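Local coordinates for protein endo-1,4-beta-xylanase (Uncultured bacterium, PDB 7AX7) that removes acetyl groups from acetylated xylan with the help of cobalt(II), acting as the carbohydrate esterase family 4 domain of a multidomain xylanase, at residues Cys57-His62 and Val92-Lys97; Thr122-Ser127 and Asn138-Ala143; Thr131-Arg136 and Val162-Gln167. All coordinates share one frame; numbering follows the deposited sequence.

Overall arrangement
The three contacts sample one NodB-type deacetylase fold at different depths. Contact 1 is the most central: strand 58-61 of the parallel sheet packs valines of the loop 92-97 and carries, at its end, a histidine of the cobalt site. Contacts 2 and 3 lie on the other side of the chain's centre, about 9 Å apart between centres, and share helix 133-143. In contact 2 that helix meets the end of strand 118-123 and the turn after it, whereas in contact 3 it meets helix 159-174 nearer the surface. Contact 1, without a direct hydrogen bond, is joined by aliphatic packing and a water; contact 2 adds one amide-to-carbonyl bond to its waters; contact 3 has a direct glutamine-to-glutamine bond.

Contact 1: Cys57-His62 and Val92-Lys97; sequences CELASH and VGVDVK. With CO (cobalt (II) ion), chain B.
Strand 58-61 of the parallel sheet runs into the metal site of this NodB-type deacetylase, and the loop 92-97, which follows helix 74-92, crosses it steeply, at 75°. The apolar part of the contact centres on Leu59. Its CD1 meets Val92 CG2 at 3.8 Å and Val94 CG2 at 3.9 Å, the leucine crossing both valines at about a right angle. In Val94 the touching methyl lies between the backbone N and the carbonyl carbon (chi1 -56°), which directs it at the leucine while CG1 turns beside the N. Farther along, Val96 spreads its two branches over the strand: CG1 reaches Ser61 CB at 3.8 Å, and CG2 lies over the backbone of Leu59 and Ala60.

No direct hydrogen bond joins the segments; a water does so instead. It accepts from Lys97 N at 2.6 Å and donates to Leu59 O at 2.8 Å and to Glu58 OE2 at 2.9 Å, tying a loop amide to a strand carbonyl and a carboxylate. Glu58 gets there with an extended chain, its CG anti to the backbone N (chi1 178°), and the same OE2 is also hydrogen-bonded to Ser183. Lys97 passes its CB and CG by this carboxylate, but its ammonium group stays too far off for a salt bridge.

Where the strand ends, His62 NE2 binds cobalt at 2.2 Å, beside Asp12 and His66, while its ND1 is hydrogen-bonded to Arg100 O, a bond that helps fix the ring's rotation. On the sheet, strand 58-61 pairs in parallel with strand 33-36; Met49 and Val53 of helix 46-54 adjoin Val92, and Ile88 of helix 74-92 packs against Val94 and Val96.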
loop_
_atom_site.group_PDB
_atom_site.type_symbol
_atom_site.label_atom_id
_atom_site.label_comp_id
_atom_site.label_asym_id
_atom_site.label_seq_id
_atom_site.Cartn_x
_atom_site.Cartn_y
_atom_site.Cartn_z
ATOM N N CYS A 57 10.678 -2.192 -3.607
ATOM C CA CYS A 57 9.298 -1.933 -3.228
ATOM C C CYS A 57 9.297 -1.072 -1.980
ATOM O O CYS A 57 10.126 -1.256 -1.090
ATOM C CB CYS A 57 8.533 -3.232 -2.979
ATOM S SG CYS A 57 8.308 -4.266 -4.463
ATOM N N GLU A 58 8.374 -0.120 -1.931
ATOM C CA GLU A 58 8.316 0.821 -0.823
ATOM C C GLU A 58 7.536 0.230 0.339
ATOM O O GLU A 58 6.485 -0.389 0.147
ATOM C CB GLU A 58 7.661 2.130 -1.261
ATOM C CG GLU A 58 7.525 3.134 -0.119
ATOM C CD GLU A 58 7.192 4.534 -0.600
ATOM O OE1 GLU A 58 6.694 4.675 -1.738
ATOM O OE2 GLU A 58 7.437 5.500 0.164
ATOM N N LEU A 59 8.042 0.436 1.550
ATOM C CA LEU A 59 7.347 0.015 2.757
ATOM C C LEU A 59 6.719 1.234 3.442
ATOM O O LEU A 59 7.382 2.262 3.637
ATOM C CB LEU A 59 8.298 -0.726 3.700
ATOM C CG LEU A 59 9.064 -1.931 3.125
ATOM C CD1 LEU A 59 9.898 -2.618 4.206
ATOM C CD2 LEU A 59 8.120 -2.936 2.465
ATOM N N ALA A 60 5.442 1.114 3.803
ATOM C CA ALA A 60 4.654 2.193 4.395
ATOM C C ALA A 60 3.877 1.649 5.600
ATOM O O ALA A 60 3.902 0.454 5.899
ATOM C CB ALA A 60 3.704 2.815 3.352
ATOM N N SER A 61 3.174 2.533 6.294
ATOM C CA SER A 61 2.555 2.218 7.577
ATOM C C SER A 61 1.067 1.925 7.410
ATOM O O SER A 61 0.347 2.686 6.755
ATOM C CB SER A 61 2.747 3.377 8.552
ATOM O OG SER A 61 2.073 3.119 9.772
ATOM N N HIS A 62 0.608 0.820 8.004
ATOM C CA HIS A 62 -0.815 0.510 8.101
ATOM C C HIS A 62 -1.253 0.380 9.568
ATOM O O HIS A 62 -2.201 -0.346 9.882
ATOM C CB HIS A 62 -1.125 -0.764 7.308
ATOM C CG HIS A 62 -2.560 -0.899 6.889
ATOM N ND1 HIS A 62 -3.381 0.184 6.663
ATOM C CD2 HIS A 62 -3.311 -1.997 6.629
ATOM C CE1 HIS A 62 -4.578 -0.238 6.291
ATOM N NE2 HIS A 62 -4.560 -1.559 6.263
ATOM N N VAL A 92 14.681 -3.436 8.699
ATOM C CA VAL A 92 15.280 -3.488 7.367
ATOM C C VAL A 92 15.730 -2.112 6.881
ATOM O O VAL A 92 16.049 -1.940 5.700
ATOM C CB VAL A 92 14.317 -4.132 6.354
ATOM C CG1 VAL A 92 13.942 -5.547 6.800
ATOM C CG2 VAL A 92 13.070 -3.258 6.154
ATOM N N GLY A 93 15.759 -1.126 7.772
ATOM C CA GLY A 93 16.497 0.098 7.511
ATOM C C GLY A 93 15.833 1.139 6.630
ATOM O O GLY A 93 16.520 2.045 6.152
ATOM N N VAL A 94 14.522 1.067 6.407
ATOM C CA VAL A 94 13.864 2.048 5.550
ATOM C C VAL A 94 12.905 2.888 6.373
ATOM O O VAL A 94 12.390 2.463 7.414
ATOM C CB VAL A 94 13.128 1.421 4.347
ATOM C CG1 VAL A 94 14.087 0.581 3.527
ATOM C CG2 VAL A 94 11.921 0.619 4.805
ATOM N N ASP A 95 12.658 4.095 5.870
ATOM C CA ASP A 95 11.888 5.116 6.560
ATOM C C ASP A 95 10.488 5.195 5.961
ATOM O O ASP A 95 10.325 5.519 4.780
ATOM C CB ASP A 95 12.605 6.461 6.462
ATOM C CG ASP A 95 13.977 6.437 7.133
ATOM O OD1 ASP A 95 14.047 6.040 8.316
ATOM O OD2 ASP A 95 14.975 6.783 6.472
ATOM N N VAL A 96 9.484 4.890 6.777
ATOM C CA VAL A 96 8.099 5.074 6.364
ATOM C C VAL A 96 7.891 6.508 5.891
ATOM O O VAL A 96 8.366 7.461 6.516
ATOM C CB VAL A 96 7.166 4.710 7.533
ATOM C CG1 VAL A 96 5.770 5.274 7.320
ATOM C CG2 VAL A 96 7.129 3.194 7.699
ATOM N N LYS A 97 7.204 6.666 4.758
ATOM C CA LYS A 97 6.817 7.987 4.277
ATOM C C LYS A 97 5.314 8.185 4.188
ATOM O O LYS A 97 4.869 9.329 4.055
ATOM C CB LYS A 97 7.418 8.269 2.890
ATOM C CG LYS A 97 8.929 8.227 2.831
ATOM C CD LYS A 97 9.541 9.214 3.804
ATOM C CE LYS A 97 10.937 9.659 3.358
ATOM N NZ LYS A 97 11.905 8.535 3.240
HETATM CO CO CO B . -6.102 -3.180 6.171
HETATM O O HOH W 1 6.781 4.863 2.914
#

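Contact 2: Thr122-Ser127 and Asn138-Ala143; sequences TLINDS and NNALGA. Unlike the reference sequence in segment 122-127: Ser127 (reference Trp).
The amide of Asn139 stands with its plane 81° from that of Asn125, and Ile124 O lies almost in the plane of the Asn139 amide, 5° out of it. Asn139 ND2 donates to Ile124 O at 3.3 Å, the N-H...O angle nearly straight at 171°. Seen from the acceptor the fit is less regular, since the donor sits well above the carbonyl plane. Asn125 OD1 comes within 3.8 Å of Asn139 ND2 without a direct bond. A water instead accepts from Asn139 ND2 at 2.8 Å and donates weakly to Asn125 OD1, so the amide nitrogen has both a carbonyl and a water as partners.

This is the strand-to-helix half of a beta-alpha-beta unit, in which helix 133-143 covers the end of strand 118-123 before the chain returns in strand 148-153. The apolar side of the contact starts at Ile124, whose CB meets Asn139 CB at 3.8 Å. Ile124 CG2, anti to the carbonyl carbon, extends over the backbone of Ala140 and faces Ala140 CB at 4.2 Å. About one turn farther along the helix, Ala143 CB is pressed by Thr122 CG2 at 3.5 Å, a tight pair. The threonine hydroxyl turns to a second water, which donates to Ala143 O at 2.6 Å. Ile150 and Leu152 of strand 148-153 also touch Ile124.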
loop_
_atom_site.group_PDB
_atom_site.type_symbol
_atom_site.label_atom_id
_atom_site.label_comp_id
_atom_site.label_asym_id
_atom_site.label_seq_id
_atom_site.Cartn_x
_atom_site.Cartn_y
_atom_site.Cartn_z
ATOM N N THR A 122 -8.013 3.802 -4.914
ATOM C CA THR A 122 -9.250 3.159 -5.352
ATOM C C THR A 122 -9.266 1.709 -4.886
ATOM O O THR A 122 -8.331 0.951 -5.174
ATOM C CB THR A 122 -9.404 3.238 -6.868
ATOM O OG1 THR A 122 -9.347 4.613 -7.274
ATOM C CG2 THR A 122 -10.744 2.634 -7.301
ATOM N N LEU A 123 -10.319 1.326 -4.161
ATOM C CA LEU A 123 -10.466 -0.056 -3.723
ATOM C C LEU A 123 -10.911 -0.924 -4.888
ATOM O O LEU A 123 -11.653 -0.478 -5.768
ATOM C CB LEU A 123 -11.493 -0.175 -2.597
ATOM C CG LEU A 123 -11.449 0.820 -1.439
ATOM C CD1 LEU A 123 -12.546 0.500 -0.422
ATOM C CD2 LEU A 123 -10.079 0.812 -0.795
ATOM N N ILE A 124 -10.438 -2.170 -4.902
ATOM C CA ILE A 124 -10.908 -3.152 -5.870
ATOM C C ILE A 124 -11.679 -4.276 -5.193
ATOM O O ILE A 124 -11.964 -5.292 -5.827
ATOM C CB ILE A 124 -9.759 -3.708 -6.731
ATOM C CG1 ILE A 124 -8.910 -4.683 -5.931
ATOM C CG2 ILE A 124 -8.894 -2.563 -7.297
ATOM C CD1 ILE A 124 -8.062 -5.592 -6.809
ATOM N N ASN A 125 -12.027 -4.110 -3.915
ATOM C CA ASN A 125 -12.862 -5.060 -3.173
ATOM C C ASN A 125 -12.253 -6.458 -3.162
ATOM O O ASN A 125 -12.964 -7.456 -3.276
ATOM C CB ASN A 125 -14.293 -5.115 -3.729
ATOM C CG ASN A 125 -14.854 -3.741 -4.072
ATOM O OD1 ASN A 125 -15.395 -3.541 -5.163
ATOM N ND2 ASN A 125 -14.736 -2.790 -3.142
ATOM N N ASP A 126 -10.929 -6.539 -3.007
ATOM C CA ASP A 126 -10.234 -7.823 -2.954
ATOM C C ASP A 126 -9.971 -8.275 -1.521
ATOM O O ASP A 126 -8.972 -8.957 -1.253
ATOM C CB ASP A 126 -8.925 -7.766 -3.739
ATOM C CG ASP A 126 -7.827 -7.035 -2.997
ATOM O OD1 ASP A 126 -8.125 -6.014 -2.347
ATOM O OD2 ASP A 126 -6.670 -7.494 -3.050
ATOM N N SER A 127 -10.845 -7.893 -0.587
ATOM C CA SER A 127 -10.784 -8.417 0.769
ATOM C C SER A 127 -11.807 -9.521 1.015
ATOM O O SER A 127 -11.681 -10.253 2.001
ATOM C CB SER A 127 -10.976 -7.284 1.794
ATOM O OG SER A 127 -12.323 -6.840 1.862
ATOM N N ASN A 138 -10.815 -6.806 -13.438
ATOM C CA ASN A 138 -11.556 -5.744 -14.116
ATOM C C ASN A 138 -11.668 -4.494 -13.246
ATOM O O ASN A 138 -11.606 -3.372 -13.757
ATOM C CB ASN A 138 -12.938 -6.252 -14.535
ATOM C CG ASN A 138 -12.854 -7.328 -15.609
ATOM O OD1 ASN A 138 -11.865 -7.413 -16.335
ATOM N ND2 ASN A 138 -13.884 -8.153 -15.708
ATOM N N ASN A 139 -11.818 -4.662 -11.930
ATOM C CA ASN A 139 -11.877 -3.495 -11.055
ATOM C C ASN A 139 -10.563 -2.717 -11.086
ATOM O O ASN A 139 -10.565 -1.483 -11.109
ATOM C CB ASN A 139 -12.234 -3.918 -9.627
ATOM C CG ASN A 139 -13.668 -4.411 -9.509
ATOM O OD1 ASN A 139 -14.475 -4.221 -10.423
ATOM N ND2 ASN A 139 -13.993 -5.039 -8.382
ATOM N N ALA A 140 -9.431 -3.420 -11.092
ATOM C CA ALA A 140 -8.141 -2.740 -11.152
ATOM C C ALA A 140 -7.956 -2.025 -12.486
ATOM O O ALA A 140 -7.517 -0.868 -12.525
ATOM C CB ALA A 140 -7.005 -3.740 -10.912
ATOM N N LEU A 141 -8.280 -2.702 -13.594
ATOM C CA LEU A 141 -8.136 -2.084 -14.908
ATOM C C LEU A 141 -9.077 -0.896 -15.077
ATOM O O LEU A 141 -8.718 0.092 -15.730
ATOM C CB LEU A 141 -8.384 -3.118 -16.009
ATOM C CG LEU A 141 -7.334 -4.229 -16.096
ATOM C CD1 LEU A 141 -7.697 -5.257 -17.161
ATOM C CD2 LEU A 141 -5.973 -3.644 -16.376
ATOM N N GLY A 142 -10.279 -0.975 -14.500
ATOM C CA GLY A 142 -11.220 0.120 -14.602
ATOM C C GLY A 142 -10.908 1.288 -13.692
ATOM O O GLY A 142 -11.412 2.386 -13.923
ATOM N N ALA A 143 -10.100 1.072 -12.655
ATOM C CA ALA A 143 -9.735 2.148 -11.746
ATOM C C ALA A 143 -8.531 2.941 -12.236
ATOM O O ALA A 143 -8.285 4.049 -11.749
ATOM C CB ALA A 143 -9.446 1.580 -10.357
HETATM O O HOH W 2 -9.715 5.251 -9.977
HETATM O O HOH W 3 -16.475 -5.804 -7.461
#

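Contact 3: Thr131-Arg136 and Val162-Gln167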
loop_
_atom_site.group_PDB
_atom_site.type_symbol
_atom_site.label_atom_id
_atom_site.label_comp_id
_atom_site.label_asym_id
_atom_site.label_seq_id
_atom_site.Cartn_x
_atom_site.Cartn_y
_atom_site.Cartn_z
ATOM N N THR A 131 -15.522 -11.866 -4.198
ATOM C CA THR A 131 -15.054 -11.111 -5.357
ATOM C C THR A 131 -14.090 -12.002 -6.132
ATOM O O THR A 131 -13.017 -12.358 -5.632
ATOM C CB THR A 131 -14.385 -9.808 -4.931
ATOM O OG1 THR A 131 -15.219 -9.138 -3.979
ATOM C CG2 THR A 131 -14.169 -8.900 -6.137
ATOM N N SER A 132 -14.478 -12.369 -7.348
ATOM C CA SER A 132 -13.741 -13.353 -8.122
ATOM C C SER A 132 -12.389 -12.800 -8.568
ATOM O O SER A 132 -12.130 -11.592 -8.543
ATOM C CB SER A 132 -14.539 -13.759 -9.358
ATOM O OG SER A 132 -14.550 -12.682 -10.285
ATOM N N VAL A 133 -11.524 -13.715 -9.012
ATOM C CA VAL A 133 -10.291 -13.315 -9.694
ATOM C C VAL A 133 -10.585 -12.266 -10.765
ATOM O O VAL A 133 -10.004 -11.173 -10.776
ATOM C CB VAL A 133 -9.592 -14.544 -10.302
ATOM C CG1 VAL A 133 -8.425 -14.102 -11.188
ATOM C CG2 VAL A 133 -9.134 -15.488 -9.203
ATOM N N GLN A 134 -11.488 -12.594 -11.696
ATOM C CA GLN A 134 -11.723 -11.719 -12.848
ATOM C C GLN A 134 -12.401 -10.406 -12.451
ATOM O O GLN A 134 -12.152 -9.368 -13.077
ATOM C CB GLN A 134 -12.560 -12.448 -13.899
ATOM C CG GLN A 134 -12.555 -11.763 -15.251
ATOM C CD GLN A 134 -11.170 -11.723 -15.869
ATOM O OE1 GLN A 134 -10.397 -12.675 -15.751
ATOM N NE2 GLN A 134 -10.840 -10.610 -16.506
ATOM N N GLN A 135 -13.261 -10.418 -11.431
ATOM C CA GLN A 135 -13.761 -9.146 -10.913
ATOM C C GLN A 135 -12.609 -8.278 -10.419
ATOM O O GLN A 135 -12.581 -7.065 -10.664
ATOM C CB GLN A 135 -14.771 -9.376 -9.785
ATOM C CG GLN A 135 -16.155 -9.840 -10.239
ATOM C CD GLN A 135 -17.110 -10.046 -9.067
ATOM O OE1 GLN A 135 -16.883 -10.893 -8.202
ATOM N NE2 GLN A 135 -18.180 -9.259 -9.033
ATOM N N ARG A 136 -11.649 -8.889 -9.721
ATOM C CA ARG A 136 -10.489 -8.144 -9.240
ATOM C C ARG A 136 -9.704 -7.552 -10.403
ATOM O O ARG A 136 -9.337 -6.370 -10.383
ATOM C CB ARG A 136 -9.608 -9.055 -8.377
ATOM C CG ARG A 136 -10.299 -9.457 -7.081
ATOM C CD ARG A 136 -9.572 -10.539 -6.301
ATOM N NE ARG A 136 -10.458 -11.070 -5.266
ATOM C CZ ARG A 136 -10.081 -11.432 -4.042
ATOM N NH1 ARG A 136 -8.810 -11.323 -3.666
ATOM N NH2 ARG A 136 -10.988 -11.896 -3.186
ATOM N N VAL A 162 -3.531 -12.805 -5.844
ATOM C CA VAL A 162 -2.357 -13.371 -6.501
ATOM C C VAL A 162 -2.711 -13.867 -7.899
ATOM O O VAL A 162 -1.987 -13.608 -8.867
ATOM C CB VAL A 162 -1.752 -14.489 -5.635
ATOM C CG1 VAL A 162 -0.617 -15.164 -6.380
ATOM C CG2 VAL A 162 -1.265 -13.911 -4.292
ATOM N N GLN A 163 -3.835 -14.577 -8.033
ATOM C CA GLN A 163 -4.253 -15.043 -9.351
ATOM C C GLN A 163 -4.544 -13.877 -10.287
ATOM O O GLN A 163 -4.244 -13.942 -11.481
ATOM C CB GLN A 163 -5.487 -15.942 -9.233
ATOM C CG GLN A 163 -5.229 -17.284 -8.592
ATOM C CD GLN A 163 -6.523 -18.040 -8.305
ATOM O OE1 GLN A 163 -7.247 -17.733 -7.346
ATOM N NE2 GLN A 163 -6.827 -19.020 -9.143
ATOM N N ALA A 164 -5.119 -12.799 -9.754
ATOM C CA ALA A 164 -5.520 -11.658 -10.573
ATOM C C ALA A 164 -4.337 -10.808 -11.016
ATOM O O ALA A 164 -4.399 -10.183 -12.076
ATOM C CB ALA A 164 -6.510 -10.789 -9.797
ATOM N N LEU A 165 -3.260 -10.773 -10.232
ATOM C CA LEU A 165 -2.220 -9.775 -10.463
ATOM C C LEU A 165 -1.555 -9.863 -11.843
ATOM O O LEU A 165 -1.283 -8.802 -12.434
ATOM C CB LEU A 165 -1.183 -9.872 -9.337
ATOM C CG LEU A 165 -0.120 -8.771 -9.308
ATOM C CD1 LEU A 165 -0.758 -7.389 -9.182
ATOM C CD2 LEU A 165 0.866 -9.003 -8.179
ATOM N N PRO A 166 -1.267 -11.040 -12.414
ATOM C CA PRO A 166 -0.612 -11.030 -13.734
ATOM C C PRO A 166 -1.430 -10.339 -14.813
ATOM O O PRO A 166 -0.864 -9.550 -15.579
ATOM C CB PRO A 166 -0.389 -12.522 -14.021
ATOM C CG PRO A 166 -0.160 -13.094 -12.639
ATOM C CD PRO A 166 -1.226 -12.385 -11.809
ATOM N N GLN A 167 -2.744 -10.597 -14.890
ATOM C CA GLN A 167 -3.577 -9.895 -15.868
ATOM C C GLN A 167 -3.581 -8.395 -15.616
ATOM O O GLN A 167 -3.620 -7.598 -16.560
ATOM C CB GLN A 167 -5.017 -10.413 -15.837
ATOM C CG GLN A 167 -5.248 -11.802 -16.431
ATOM C CD GLN A 167 -6.670 -12.326 -16.162
ATOM O OE1 GLN A 167 -6.878 -13.166 -15.283
ATOM N NE2 GLN A 167 -7.643 -11.829 -16.922
#
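Helix 133-143 comes nearest to helix 159-174 at Val133 and Ala164, whose CA atoms lie 5.1 Å apart, a close approach consistent with the small side chain of Ala164. Ala164 CB fits against the first turn of the partner helix, 3.6 Å from Val133 O and 3.8 Å from Arg136 CB. Val133 divides its branches between two residues: CG1 lies over the backbone N and CA of Ala164, while CG2 rests on Gln163, 3.5 Å from its OE1 and in touch with its CB. With CG1 anti to the backbone N (chi1 171°), both methyls are turned at the partner helix.

At the outer side two glutamines bridge the helices. Gln167 NE2 donates to Gln134 OE1 at 3.1 Å, in the carbonyl plane and on a lone pair of the acceptor, with the amide planes 37° apart. Although the CB of Gln134 is directed away from the partner helix, a bend at chi2 (63°) brings its amide back across the end of the extended Gln167.

The N-terminus of helix 133-143 is capped by a capping box, with Ser132 at the N-cap: Gln135 N donates to Ser132 OG at 2.8 Å, and Ser132 N to Gln135 OE1 at 2.9 Å. Arg136 NE donates to Thr131 O, just before this turn, from above the carbonyl plane, while NH1 is hydrogen-bonded to Thr161 and Asn158 around the start of helix 159-174. On another face of helix 159-174, Val162 and Leu165 pack on Ile24 of helix 16-28, and Val137 of helix 133-143 extends the interface alongside Ala164 and Gln167.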